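Local coordinates for DNA mismatch repair protein MutS (Thermus aquaticus, PDB 1EWQ) that recognises mismatched bases in DNA, probably as the first step of mismatch repair, and has a weak ATPase activity, at residues Y327-L332 with R353-I358. Sequence-based numbering, arbitrary orientation.
Sequences YRLADL and RRSLQI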
ATOM      1  N   TYR C 327     -33.249   2.268   1.034  1.00 31.15           N
ATOM      2  CA  TYR C 327     -32.122   2.247   1.954  1.00 31.70           C
ATOM      3  C   TYR C 327     -32.019   0.922   2.703  1.00 31.74           C
ATOM      4  O   TYR C 327     -30.926   0.456   3.004  1.00 31.68           O
ATOM      5  CB  TYR C 327     -32.260   3.391   2.961  1.00 32.02           C
ATOM      6  CG  TYR C 327     -31.100   3.528   3.923  1.00 32.31           C
ATOM      7  CD1 TYR C 327     -29.957   4.255   3.579  1.00 32.58           C
ATOM      8  CD2 TYR C 327     -31.142   2.923   5.173  1.00 32.57           C
ATOM      9  CE1 TYR C 327     -28.885   4.374   4.463  1.00 32.77           C
ATOM     10  CE2 TYR C 327     -30.078   3.034   6.060  1.00 33.40           C
ATOM     11  CZ  TYR C 327     -28.954   3.762   5.700  1.00 33.33           C
ATOM     12  OH  TYR C 327     -27.917   3.873   6.596  1.00 33.86           O
ATOM     13  N   ARG C 328     -33.160   0.315   3.008  1.00 32.05           N
ATOM     14  CA  ARG C 328     -33.149  -0.945   3.741  1.00 32.34           C
ATOM     15  C   ARG C 328     -33.244  -2.169   2.837  1.00 31.99           C
ATOM     16  O   ARG C 328     -33.374  -3.284   3.332  1.00 32.48           O
ATOM     17  CB  ARG C 328     -34.301  -0.986   4.757  1.00 33.15           C
ATOM     18  CG  ARG C 328     -34.168  -0.012   5.935  1.00 34.17           C
ATOM     19  CD  ARG C 328     -35.415  -0.038   6.818  1.00 35.55           C
ATOM     20  NE  ARG C 328     -35.583  -1.291   7.565  1.00 36.66           N
ATOM     21  CZ  ARG C 328     -35.046  -1.536   8.760  1.00 37.61           C
ATOM     22  NH1 ARG C 328     -34.300  -0.613   9.364  1.00 37.94           N
ATOM     23  NH2 ARG C 328     -35.250  -2.708   9.359  1.00 38.03           N
ATOM     24  N   LEU C 329     -33.163  -1.975   1.523  1.00 31.19           N
ATOM     25  CA  LEU C 329     -33.280  -3.107   0.601  1.00 30.89           C
ATOM     26  C   LEU C 329     -31.973  -3.871   0.363  1.00 30.21           C
ATOM     27  O   LEU C 329     -30.983  -3.312  -0.108  1.00 30.49           O
ATOM     28  CB  LEU C 329     -33.834  -2.635  -0.745  1.00 30.98           C
ATOM     29  CG  LEU C 329     -34.447  -3.731  -1.611  1.00 31.39           C
ATOM     30  CD1 LEU C 329     -35.764  -4.158  -0.992  1.00 31.41           C
ATOM     31  CD2 LEU C 329     -34.663  -3.236  -3.033  1.00 31.28           C
ATOM     32  N   ALA C 330     -31.967  -5.157   0.688  1.00 29.45           N
ATOM     33  CA  ALA C 330     -30.775  -5.965   0.464  1.00 28.47           C
ATOM     34  C   ALA C 330     -30.613  -6.187  -1.051  1.00 27.63           C
ATOM     35  O   ALA C 330     -31.479  -5.796  -1.836  1.00 27.49           O
ATOM     36  CB  ALA C 330     -30.905  -7.301   1.191  1.00 28.30           C
ATOM     37  N   ASP C 331     -29.496  -6.794  -1.445  1.00 26.83           N
ATOM     38  CA  ASP C 331     -29.185  -7.097  -2.850  1.00 25.95           C
ATOM     39  C   ASP C 331     -29.932  -8.391  -3.231  1.00 25.84           C
ATOM     40  O   ASP C 331     -29.405  -9.495  -3.058  1.00 25.23           O
ATOM     41  CB  ASP C 331     -27.666  -7.311  -2.988  1.00 25.72           C
ATOM     42  CG  ASP C 331     -27.217  -7.527  -4.433  1.00 25.60           C
ATOM     43  OD1 ASP C 331     -28.031  -7.993  -5.263  1.00 24.86           O
ATOM     44  OD2 ASP C 331     -26.035  -7.244  -4.726  1.00 25.11           O
ATOM     45  N   LEU C 332     -31.150  -8.256  -3.746  1.00 25.25           N
ATOM     46  CA  LEU C 332     -31.956  -9.417  -4.102  1.00 25.72           C
ATOM     47  C   LEU C 332     -31.466 -10.222  -5.303  1.00 25.67           C
ATOM     48  O   LEU C 332     -31.832 -11.394  -5.467  1.00 25.56           O
ATOM     49  CB  LEU C 332     -33.408  -8.991  -4.313  1.00 26.22           C
ATOM     50  CG  LEU C 332     -34.246  -8.862  -3.031  1.00 27.20           C
ATOM     51  CD1 LEU C 332     -33.489  -8.059  -1.987  1.00 27.47           C
ATOM     52  CD2 LEU C 332     -35.587  -8.224  -3.362  1.00 27.17           C
ATOM     53  N   ARG C 353     -36.387 -11.615   4.141  1.00 33.61           N
ATOM     54  CA  ARG C 353     -37.657 -11.278   4.782  1.00 34.56           C
ATOM     55  C   ARG C 353     -37.773  -9.767   4.981  1.00 34.74           C
ATOM     56  O   ARG C 353     -38.815  -9.182   4.704  1.00 34.69           O
ATOM     57  CB  ARG C 353     -37.779 -11.975   6.142  1.00 35.08           C
ATOM     58  CG  ARG C 353     -39.023 -11.577   6.925  1.00 36.11           C
ATOM     59  CD  ARG C 353     -38.994 -12.154   8.326  1.00 37.16           C
ATOM     60  NE  ARG C 353     -37.850 -11.644   9.071  1.00 38.15           N
ATOM     61  CZ  ARG C 353     -37.438 -12.132  10.235  1.00 38.93           C
ATOM     62  NH1 ARG C 353     -38.078 -13.152  10.798  1.00 39.46           N
ATOM     63  NH2 ARG C 353     -36.382 -11.604  10.839  1.00 39.42           N
ATOM     64  N   ARG C 354     -36.709  -9.142   5.473  1.00 35.12           N
ATOM     65  CA  ARG C 354     -36.725  -7.699   5.682  1.00 35.83           C
ATOM     66  C   ARG C 354     -37.063  -6.988   4.375  1.00 35.83           C
ATOM     67  O   ARG C 354     -37.914  -6.094   4.339  1.00 35.67           O
ATOM     68  CB  ARG C 354     -35.365  -7.206   6.203  1.00 36.51           C
ATOM     69  CG  ARG C 354     -35.220  -5.680   6.123  1.00 37.86           C
ATOM     70  CD  ARG C 354     -33.986  -5.113   6.830  1.00 38.59           C
ATOM     71  NE  ARG C 354     -32.700  -5.674   6.408  1.00 39.73           N
ATOM     72  CZ  ARG C 354     -32.316  -5.864   5.147  1.00 40.09           C
ATOM     73  NH1 ARG C 354     -33.123  -5.553   4.142  1.00 40.59           N
ATOM     74  NH2 ARG C 354     -31.099  -6.333   4.888  1.00 39.99           N
ATOM     75  N   SER C 355     -36.404  -7.407   3.299  1.00 35.76           N
ATOM     76  CA  SER C 355     -36.624  -6.814   1.983  1.00 35.81           C
ATOM     77  C   SER C 355     -38.041  -7.044   1.461  1.00 36.03           C
ATOM     78  O   SER C 355     -38.639  -6.155   0.855  1.00 36.14           O
ATOM     79  CB  SER C 355     -35.617  -7.378   0.981  1.00 35.23           C
ATOM     80  OG  SER C 355     -34.298  -7.074   1.382  1.00 34.45           O
ATOM     81  N   LEU C 356     -38.575  -8.235   1.691  1.00 36.24           N
ATOM     82  CA  LEU C 356     -39.917  -8.546   1.227  1.00 36.77           C
ATOM     83  C   LEU C 356     -40.993  -7.786   2.005  1.00 37.45           C
ATOM     84  O   LEU C 356     -42.129  -7.668   1.545  1.00 37.76           O
ATOM     85  CB  LEU C 356     -40.171 -10.053   1.303  1.00 36.15           C
ATOM     86  CG  LEU C 356     -39.287 -10.915   0.395  1.00 35.72           C
ATOM     87  CD1 LEU C 356     -39.737 -12.358   0.477  1.00 35.35           C
ATOM     88  CD2 LEU C 356     -39.356 -10.415  -1.046  1.00 34.92           C
ATOM     89  N   GLN C 357     -40.637  -7.276   3.181  1.00 38.03           N
ATOM     90  CA  GLN C 357     -41.577  -6.503   3.992  1.00 38.55           C
ATOM     91  C   GLN C 357     -41.580  -5.060   3.490  1.00 38.63           C
ATOM     92  O   GLN C 357     -42.530  -4.312   3.699  1.00 38.30           O
ATOM     93  CB  GLN C 357     -41.174  -6.552   5.471  1.00 38.96           C
ATOM     94  CG  GLN C 357     -41.220  -7.959   6.060  1.00 39.58           C
ATOM     95  CD  GLN C 357     -40.789  -8.023   7.517  1.00 39.70           C
ATOM     96  OE1 GLN C 357     -39.716  -7.540   7.884  1.00 39.51           O
ATOM     97  NE2 GLN C 357     -41.620  -8.641   8.350  1.00 39.81           N
ATOM     98  N   ILE C 358     -40.504  -4.685   2.811  1.00 39.09           N
ATOM     99  CA  ILE C 358     -40.362  -3.343   2.258  1.00 39.71           C
ATOM    100  C   ILE C 358     -41.112  -3.269   0.930  1.00 40.02           C
ATOM    101  O   ILE C 358     -41.742  -2.263   0.603  1.00 39.79           O
ATOM    102  CB  ILE C 358     -38.873  -3.020   1.994  1.00 39.93           C
ATOM    103  CG1 ILE C 358     -38.118  -2.960   3.323  1.00 40.06           C
ATOM    104  CG2 ILE C 358     -38.738  -1.716   1.203  1.00 39.70           C
ATOM    105  CD1 ILE C 358     -36.622  -2.877   3.155  1.00 40.26           C
TER
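R328, L329, A330 and L332 pack on R354, S355 and I358 in a loop-to-helix contact within MutS domain III. The loop links helix 316-326 to helix 332-340. It lies along one side of helix 346-366, and the backbones come closest at L329 and S355. One hydrogen bond joins the two segments. The N-H of A330 points at S355 OG, 3.1 Å away, with an angle of 157° at the hydrogen. S355 OG also bonds the backbone O of A351, one turn back in its own helix, so the hydroxyl links the helix backbone to the loop. With S355 OG anti to its carbonyl carbon (chi1 -61°), the oxygen lies beside the methyl of A330. L332 CD1 packs on S355 CB at 3.7 Å. L329 CD1 reaches that same CB at 3.8 Å. L329 and L332 also touch helix 514-540, through L524 and A521, so the loop is packed between helices of the mainly helical core of domain III. D331 N-caps helix 332-340 through R334 N and forms a salt bridge with R286. I358 CD1 abuts R328 CB at 3.4 Å. On the more exposed side, R354 reaches across to the loop and bends at chi3 (55°), which brings its guanidinium beside the R328 carbonyl, at an oblique angle. R354 NH1 is modelled very close to R328 O, but the angle is poor and the placing is doubtful. R354 NH2 lies 3.8 Å from A330 CB. The two guanidinium planes are nearly perpendicular, and R328 NH2 meets the aliphatic R354 CD at 3.7 Å. An alanine in place of R354 would probably leave R328 NH2 without its aliphatic neighbour on the helix and uncover one side of the A330 methyl.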